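Local coordinates for protein putative thioesterase (PDB 3HDU) that probably hydrolyses thioesters, as a hot-dog-fold member of the thioesterase superfamily, at residues N8-V11 / L12-A15; V34-S38 / P39-K43; E51-N55 / A56-M60; A74-A77 / A78-F82. All blocks are in the same frame, centred on the assembly; numbering follows the deposited sequence.

Interaction 1. Residues N8-V11 / L12-A15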
# COMPACT_ATOMS: atom_id res chain seq x y z
N ASN A 8 -21.85 4.78 33.46
CA ASN A 8 -21.31 5.44 32.26
C ASN A 8 -21.36 4.55 31.01
O ASN A 8 -21.53 5.07 29.90
CB ASN A 8 -19.87 5.94 32.48
CG ASN A 8 -19.74 7.02 33.57
OD1 ASN A 8 -18.63 7.31 34.01
ND2 ASN A 8 -20.86 7.61 34.01
N GLU A 9 -21.20 3.24 31.18
CA GLU A 9 -21.26 2.28 30.05
C GLU A 9 -22.66 2.15 29.43
O GLU A 9 -22.77 2.00 28.21
CB GLU A 9 -20.70 0.91 30.45
CG GLU A 9 -19.20 0.94 30.75
CD GLU A 9 -18.63 -0.39 31.25
OE1 GLU A 9 -19.33 -1.13 31.98
OE2 GLU A 9 -17.45 -0.67 30.94
N GLU A 10 -23.71 2.22 30.26
CA GLU A 10 -25.10 2.15 29.79
C GLU A 10 -25.54 3.43 29.07
O GLU A 10 -26.24 3.35 28.06
CB GLU A 10 -26.07 1.81 30.93
CG GLU A 10 -25.86 0.44 31.58
CD GLU A 10 -26.34 -0.76 30.74
OE1 GLU A 10 -26.43 -0.68 29.49
OE2 GLU A 10 -26.64 -1.80 31.36
N VAL A 11 -25.15 4.60 29.61
CA VAL A 11 -25.44 5.90 28.96
C VAL A 11 -24.67 6.04 27.62
O VAL A 11 -25.16 6.70 26.71
CB VAL A 11 -25.18 7.12 29.89
CG1 VAL A 11 -23.69 7.33 30.14
CG2 VAL A 11 -25.79 8.39 29.31
N LEU A 12 -23.49 5.42 27.54
CA LEU A 12 -22.66 5.40 26.32
C LEU A 12 -23.30 4.49 25.25
O LEU A 12 -23.44 4.90 24.10
CB LEU A 12 -21.24 4.88 26.64
CG LEU A 12 -20.17 4.83 25.55
CD1 LEU A 12 -19.83 6.24 25.09
CD2 LEU A 12 -18.93 4.12 26.06
N PHE A 13 -23.67 3.27 25.66
CA PHE A 13 -24.34 2.28 24.80
C PHE A 13 -25.69 2.82 24.27
O PHE A 13 -25.97 2.71 23.07
CB PHE A 13 -24.53 0.96 25.58
CG PHE A 13 -25.20 -0.16 24.79
CD1 PHE A 13 -24.58 -0.70 23.64
CD2 PHE A 13 -26.42 -0.72 25.23
CE1 PHE A 13 -25.19 -1.75 22.91
CE2 PHE A 13 -27.03 -1.78 24.52
CZ PHE A 13 -26.42 -2.29 23.35
N SER A 14 -26.49 3.42 25.15
CA SER A 14 -27.80 3.99 24.80
C SER A 14 -27.70 5.17 23.83
O SER A 14 -28.51 5.28 22.90
CB SER A 14 -28.55 4.45 26.05
OG SER A 14 -28.73 3.37 26.94
N ALA A 15 -26.72 6.05 24.07
CA ALA A 15 -26.44 7.22 23.21
C ALA A 15 -26.03 6.79 21.81
O ALA A 15 -26.52 7.33 20.82
CB ALA A 15 -25.36 8.09 23.82

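Interaction 2. Residues V34-S38 / P39-K43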
# COMPACT_ATOMS: atom_id res chain seq x y z
N VAL A 34 -26.56 -2.41 16.41
CA VAL A 34 -25.31 -2.46 17.17
C VAL A 34 -25.30 -3.73 18.04
O VAL A 34 -25.95 -3.77 19.09
CB VAL A 34 -25.12 -1.19 18.05
CG1 VAL A 34 -23.80 -1.24 18.82
CG2 VAL A 34 -25.19 0.06 17.20
N ARG A 35 -24.56 -4.75 17.61
CA ARG A 35 -24.47 -6.04 18.31
C ARG A 35 -23.58 -5.98 19.56
O ARG A 35 -23.89 -6.64 20.55
CB ARG A 35 -23.89 -7.13 17.39
CG ARG A 35 -24.57 -7.37 16.03
CD ARG A 35 -25.88 -8.15 16.09
NE ARG A 35 -27.02 -7.35 16.51
CZ ARG A 35 -28.30 -7.75 16.47
NH1 ARG A 35 -29.27 -6.92 16.88
NH2 ARG A 35 -28.64 -8.97 16.02
N PHE A 36 -22.47 -5.24 19.49
CA PHE A 36 -21.48 -5.18 20.58
C PHE A 36 -20.58 -3.94 20.49
O PHE A 36 -20.26 -3.50 19.38
CB PHE A 36 -20.64 -6.47 20.55
CG PHE A 36 -19.54 -6.55 21.57
CD1 PHE A 36 -19.81 -6.95 22.88
CD2 PHE A 36 -18.22 -6.25 21.22
CE1 PHE A 36 -18.78 -7.03 23.84
CE2 PHE A 36 -17.18 -6.32 22.16
CZ PHE A 36 -17.46 -6.72 23.48
N ILE A 37 -20.19 -3.38 21.64
CA ILE A 37 -19.24 -2.25 21.71
C ILE A 37 -18.27 -2.40 22.89
O ILE A 37 -18.62 -2.94 23.93
CB ILE A 37 -19.92 -0.83 21.79
CG1 ILE A 37 -20.79 -0.64 23.04
CG2 ILE A 37 -20.74 -0.55 20.54
CD1 ILE A 37 -21.25 0.78 23.23
N SER A 38 -17.05 -1.91 22.69
CA SER A 38 -15.99 -1.89 23.71
C SER A 38 -14.87 -0.96 23.20
O SER A 38 -14.84 -0.66 22.00
CB SER A 38 -15.44 -3.30 24.01
OG SER A 38 -14.71 -3.83 22.92
N PRO A 39 -13.96 -0.50 24.09
CA PRO A 39 -12.85 0.36 23.64
C PRO A 39 -11.89 -0.21 22.57
O PRO A 39 -11.28 0.58 21.84
CB PRO A 39 -12.07 0.64 24.94
CG PRO A 39 -13.03 0.40 26.02
CD PRO A 39 -13.90 -0.71 25.55
N GLU A 40 -11.79 -1.54 22.47
CA GLU A 40 -10.90 -2.24 21.52
C GLU A 40 -11.61 -3.02 20.39
O GLU A 40 -10.94 -3.51 19.47
CB GLU A 40 -9.89 -3.15 22.26
CG GLU A 40 -10.47 -4.28 23.17
CD GLU A 40 -10.97 -3.82 24.55
OE1 GLU A 40 -10.60 -2.73 25.03
OE2 GLU A 40 -11.75 -4.58 25.16
N GLN A 41 -12.95 -3.12 20.44
CA GLN A 41 -13.73 -3.86 19.42
C GLN A 41 -15.22 -3.48 19.38
O GLN A 41 -15.83 -3.27 20.43
CB GLN A 41 -13.59 -5.37 19.69
CG GLN A 41 -14.32 -6.32 18.73
CD GLN A 41 -14.09 -7.79 19.06
OE1 GLN A 41 -13.20 -8.15 19.83
NE2 GLN A 41 -14.90 -8.65 18.46
N VAL A 42 -15.78 -3.37 18.17
CA VAL A 42 -17.22 -3.12 17.94
C VAL A 42 -17.74 -4.14 16.92
O VAL A 42 -16.96 -4.73 16.18
CB VAL A 42 -17.52 -1.68 17.45
CG1 VAL A 42 -17.01 -0.66 18.46
CG2 VAL A 42 -16.93 -1.42 16.07
N LYS A 43 -19.06 -4.31 16.87
CA LYS A 43 -19.70 -5.26 15.95
C LYS A 43 -21.08 -4.75 15.52
O LYS A 43 -21.95 -4.55 16.37
CB LYS A 43 -19.84 -6.63 16.64
CG LYS A 43 -20.35 -7.78 15.77
CD LYS A 43 -20.54 -9.03 16.61
CE LYS A 43 -21.22 -10.14 15.83
NZ LYS A 43 -21.64 -11.27 16.74

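Interaction 3. Residues E51-N55 / A56-M60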
# COMPACT_ATOMS: atom_id res chain seq x y z
N GLU A 51 -33.01 -6.39 -1.61
CA GLU A 51 -31.84 -7.20 -2.03
C GLU A 51 -31.35 -6.92 -3.47
O GLU A 51 -30.26 -7.38 -3.82
CB GLU A 51 -32.12 -8.71 -1.86
CG GLU A 51 -31.88 -9.26 -0.46
CD GLU A 51 -32.29 -10.72 -0.34
OE1 GLU A 51 -33.51 -10.99 -0.24
OE2 GLU A 51 -31.40 -11.60 -0.31
N LEU A 52 -32.14 -6.21 -4.28
CA LEU A 52 -31.80 -5.79 -5.65
C LEU A 52 -31.70 -6.97 -6.63
O LEU A 52 -30.82 -6.98 -7.50
CB LEU A 52 -30.51 -4.93 -5.67
CG LEU A 52 -30.39 -3.76 -4.68
CD1 LEU A 52 -29.00 -3.13 -4.72
CD2 LEU A 52 -31.46 -2.71 -4.93
N ILE A 53 -32.61 -7.94 -6.51
CA ILE A 53 -32.63 -9.13 -7.38
C ILE A 53 -33.08 -8.71 -8.78
O ILE A 53 -34.06 -7.97 -8.92
CB ILE A 53 -33.58 -10.28 -6.89
CG1 ILE A 53 -33.21 -10.80 -5.49
CG2 ILE A 53 -33.58 -11.46 -7.89
CD1 ILE A 53 -33.87 -10.05 -4.38
N GLY A 54 -32.35 -9.18 -9.79
CA GLY A 54 -32.64 -8.85 -11.18
C GLY A 54 -32.12 -7.50 -11.67
O GLY A 54 -32.38 -7.14 -12.82
N ASN A 55 -31.41 -6.75 -10.81
CA ASN A 55 -30.84 -5.46 -11.19
C ASN A 55 -29.58 -5.74 -12.02
O ASN A 55 -28.74 -6.55 -11.60
CB ASN A 55 -30.53 -4.59 -9.96
CG ASN A 55 -30.07 -3.18 -10.33
OD1 ASN A 55 -28.94 -2.97 -10.78
ND2 ASN A 55 -30.93 -2.20 -10.10
N ALA A 56 -29.47 -5.07 -13.17
CA ALA A 56 -28.35 -5.24 -14.11
C ALA A 56 -26.95 -5.05 -13.52
O ALA A 56 -26.01 -5.68 -14.00
CB ALA A 56 -28.53 -4.32 -15.32
N ILE A 57 -26.82 -4.20 -12.49
CA ILE A 57 -25.54 -3.93 -11.80
C ILE A 57 -25.63 -4.23 -10.29
O ILE A 57 -25.15 -3.47 -9.45
CB ILE A 57 -25.02 -2.48 -12.11
CG1 ILE A 57 -26.04 -1.41 -11.69
CG2 ILE A 57 -24.71 -2.35 -13.59
CD1 ILE A 57 -25.49 0.01 -11.78
N ARG A 58 -26.22 -5.39 -9.98
CA ARG A 58 -26.43 -5.85 -8.59
C ARG A 58 -25.12 -5.97 -7.82
O ARG A 58 -24.97 -5.35 -6.77
CB ARG A 58 -27.16 -7.21 -8.57
CG ARG A 58 -27.57 -7.67 -7.18
CD ARG A 58 -28.22 -9.04 -7.17
NE ARG A 58 -28.50 -9.44 -5.80
CZ ARG A 58 -28.95 -10.64 -5.40
NH1 ARG A 58 -29.19 -11.62 -6.28
NH2 ARG A 58 -29.15 -10.85 -4.10
N ARG A 59 -24.18 -6.75 -8.37
CA ARG A 59 -22.85 -6.99 -7.74
C ARG A 59 -22.10 -5.68 -7.46
O ARG A 59 -21.48 -5.54 -6.40
CB ARG A 59 -21.97 -7.88 -8.62
CG ARG A 59 -22.50 -9.27 -8.84
CD ARG A 59 -21.58 -10.08 -9.74
NE ARG A 59 -22.27 -11.28 -10.22
CZ ARG A 59 -22.47 -12.40 -9.52
NH1 ARG A 59 -22.02 -12.53 -8.26
NH2 ARG A 59 -23.13 -13.41 -10.08
N MSE A 60 -22.21 -4.75 -8.41
CA MSE A 60 -21.59 -3.42 -8.33
C MSE A 60 -22.14 -2.62 -7.15
O MSE A 60 -21.36 -2.12 -6.33
CB MSE A 60 -21.81 -2.67 -9.65
CG MSE A 60 -20.98 -1.43 -9.85
SE MSE A 60 -21.34 -0.62 -11.59
CE MSE A 60 -20.66 -2.05 -12.75

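Interaction 4. Residues A74-A77 / A78-F82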
# COMPACT_ATOMS: atom_id res chain seq x y z
N ALA A 74 -16.05 1.03 11.28
CA ALA A 74 -14.77 1.67 11.62
C ALA A 74 -14.97 3.00 12.39
O ALA A 74 -14.24 3.28 13.34
CB ALA A 74 -13.93 1.91 10.37
N GLY A 75 -15.96 3.78 11.96
CA GLY A 75 -16.30 5.05 12.61
C GLY A 75 -16.74 4.89 14.06
O GLY A 75 -16.35 5.69 14.91
N LEU A 76 -17.54 3.85 14.33
CA LEU A 76 -17.97 3.51 15.69
C LEU A 76 -16.79 3.01 16.53
O LEU A 76 -16.69 3.37 17.70
CB LEU A 76 -19.09 2.46 15.65
CG LEU A 76 -19.72 1.99 16.97
CD1 LEU A 76 -20.21 3.15 17.80
CD2 LEU A 76 -20.85 1.02 16.69
N ALA A 77 -15.93 2.17 15.94
CA ALA A 77 -14.72 1.67 16.63
C ALA A 77 -13.76 2.81 16.96
O ALA A 77 -13.14 2.81 18.04
CB ALA A 77 -14.02 0.60 15.80
N ALA A 78 -13.63 3.77 16.04
CA ALA A 78 -12.82 4.99 16.23
C ALA A 78 -13.33 5.79 17.44
O ALA A 78 -12.54 6.16 18.30
CB ALA A 78 -12.84 5.87 14.97
N PHE A 79 -14.65 6.01 17.49
CA PHE A 79 -15.33 6.69 18.61
C PHE A 79 -15.03 6.05 19.98
O PHE A 79 -14.73 6.76 20.94
CB PHE A 79 -16.86 6.73 18.38
CG PHE A 79 -17.66 7.17 19.58
CD1 PHE A 79 -17.79 8.52 19.89
CD2 PHE A 79 -18.28 6.22 20.40
CE1 PHE A 79 -18.53 8.92 21.01
CE2 PHE A 79 -19.02 6.61 21.53
CZ PHE A 79 -19.15 7.97 21.83
N MSE A 80 -15.13 4.72 20.04
CA MSE A 80 -14.88 3.96 21.28
C MSE A 80 -13.43 4.04 21.76
O MSE A 80 -13.17 3.97 22.96
CB MSE A 80 -15.30 2.49 21.14
CG MSE A 80 -16.79 2.29 20.92
SE MSE A 80 -17.87 2.88 22.41
CE MSE A 80 -19.53 2.99 21.48
N GLY A 81 -12.49 4.18 20.81
CA GLY A 81 -11.08 4.37 21.12
C GLY A 81 -10.83 5.75 21.69
O GLY A 81 -10.22 5.87 22.75
N PHE A 82 -11.32 6.79 20.99
CA PHE A 82 -11.13 8.18 21.42
C PHE A 82 -11.81 8.54 22.75
O PHE A 82 -11.21 9.26 23.56
CB PHE A 82 -11.59 9.19 20.35
CG PHE A 82 -10.70 9.25 19.13
CD1 PHE A 82 -9.37 9.65 19.25
CD2 PHE A 82 -11.21 8.98 17.85
CE1 PHE A 82 -8.53 9.74 18.12
CE2 PHE A 82 -10.39 9.07 16.71
CZ PHE A 82 -9.04 9.45 16.84

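Interaction 1. Residues N8-V11 / L12-A15
Leu-12 stands one helical turn on from Asn-8 and hangs its amide on that residue's carbonyl, Leu-12 N to Asn-8 O being 3.1 Å, with the hydrogen bond bent to 142°. Leu-12 CB rests 3.3 Å from the same Asn-8 O, and with CG anti to the backbone N (chi1 -177°) the branched end is carried off the helix flank. Val-11 works mainly through its backbone: Val-11 O takes the N-H of Ala-15 at an N to O distance of 3.1 Å, the donor lying above the carbonyl plane and not on a lone pair. Glu-10 offers the most heavily used acceptor. Glu-10 O receives Ser-14 N at 2.9 Å and, from the opposite face of its plane, Ser-14 OG at 2.7 Å, so two bonds from one residue grip it. This is the familiar way a helical serine satisfies its hydroxyl, by folding it back onto the carbonyl four residues earlier. The turn belongs to helix 7-22 at the surface of the fold. Leu-12 leans on Phe-79, Met-80 and Gln-83 of helix 58-85, while Val-11 and Ala-15 meet Met-91 and Leu-95 of helix 91-97.

Interaction 2. Residues V34-S38 / P39-K43
Backbone hydrogen bonds tie Arg-35 and Phe-36 to Lys-43. Lys-43 O accepts two of them, from Arg-35 N at 2.9 Å and from Phe-36 N at 3.2 Å, the latter in the carbonyl plane on a lone pair. Lys-43 N returns a bond to Phe-36 O at 2.9 Å. At the turn a side chain takes over: Ser-38 OG donates to Gln-41 O at 2.8 Å, also in plane on a lone pair, because chi1 of 69° swings the hydroxyl across the reversal. With an alanine here, the Gln-41 carbonyl would probably lose this hydroxyl donor and the turn a cross-link. Gln-41 N reaches Ser-38 O only weakly. Among the side chains, the extended Lys-43 runs beside its opposing strand, with Lys-43 CD 3.9 Å from Arg-35 CB and Lys-43 CB 4.0 Å from Phe-36 CB. On the other face of the sheet Ile-37 CG2 meets Val-42 CG1 at 4.3 Å; both residues also pack on Met-80 of helix 58-85. Two residues facing one across the strands make a classic beta bulge, set in the antiparallel hairpin of strands 30-37 and 41-48 that begins the hot-dog sheet.

Interaction 3. Residues E51-N55 / A56-M60
The guanidinium of Arg-58 has Ile-53 over one face: Ile-53 CG1 lies 4.0 Å above the plane, displaced toward the rim on the NH1 side, and the two side chains run side by side in the same direction. Glu-51 O approaches the group obliquely and takes a weak hydrogen bond from Arg-58 NE at 3.4 Å. The carboxylate of Glu-51 stays beyond salt-bridge distance, with Glu-51 OE2 4.5 Å from Arg-58 NH2, so any attraction between them is probably modest. Extended from CG to NE, the arginine chain lies along the loop backbone, and Arg-58 CD sits 3.3 Å from Leu-52 O. That carbonyl opens a type II beta turn, Leu-52 to Asn-55, which Asn-55 N closes weakly; Gly-54 holds its positive-phi corner. With an alanine in place of Arg-58, Glu-51 O would probably lose its NE partner and Ile-53 the flat group it lies against.

The turn leads into the start of helix 58-85, the long helix that the sheet of a hot-dog fold wraps around. Asn-55, CG anti to the backbone N (chi1 -174°), directs its amide oxygen forward to form an Asx turn: Ile-57 N donates to Asn-55 OD1 at 3.0 Å with a fairly straight 156°. Ile-57 is the N-cap residue, and Arg-58 N adds a weak bond to Asn-55 O at 3.2 Å. Tyr-62 OH is a further partner of Glu-51 O, and a second subunit packs Pro-25 on Leu-52 and Ile-19 on Ile-57.

Interaction 4. Residues A74-A77 / A78-F82
Leu-76 and Met-80, a selenomethionine in this crystal, lie one turn apart and run side by side in the same direction, Leu-76 CD1 touching Met-80 CE at 3.7 Å. The leucine sets CG anti to its N (chi1 -179°), and this brings the CD1 branch along the helix toward the next turn. Met-80 starts differently: its CG stays beside the backbone N (chi1 -64°), 3.4 Å from Leu-76 O, and a bend at chi2 (-64°) then turns the selenium arm so that the CE methyl meets the leucine. The same methyl lies in the plane of the Phe-79 ring, at its edge. Leu-76 CD1 comes near this ring too, 4.5 Å from Phe-79 CD2, while Leu-76 O lies at the ring edge and is 3.4 Å from Phe-79 CB.

Regular i to i+4 bonds carry the backbone, including Ala-78 N to Ala-74 O at 2.8 Å and Met-80 N to Leu-76 O at 3.1 Å. This is the buried central helix of the hot-dog fold, 58-85, round which the antiparallel sheet curls. Its small residues admit the strands closely: Ala-74 and Ala-78 meet Tyr-154 and Ile-135, and Ala-77 meets Val-42. Leu-76, Phe-79 and Met-80 all reach Val-16 of helix 7-22, and Leu-76 and Met-80 also touch Val-42 of strand 41-48. Ala-77 O, bonded to Gly-81 N at 3.2 Å, also accepts from Asn-125 ND2.

In the fold
All four contacts are local and follow one another in series, so none nests within or crosses another. Interaction 1 belongs to the N-terminal helix 7-22; interaction 2 closes the hairpin that follows, and Phe-13 packs on Ile-37 between them. Interaction 3 shapes the loop from strand 41-48 into helix 58-85, on the far side of the chain's centre. Its nearest atoms are about 19 Å from interaction 4, farther along that same helix. Interaction 4 is the meeting point: Phe-79 and Met-80 receive Leu-12 of interaction 1, while Ala-77 and Met-80 receive Ile-37, Ser-38 and Val-42 of interaction 2. Thus N-terminal helix, hairpin and central helix pack against one another.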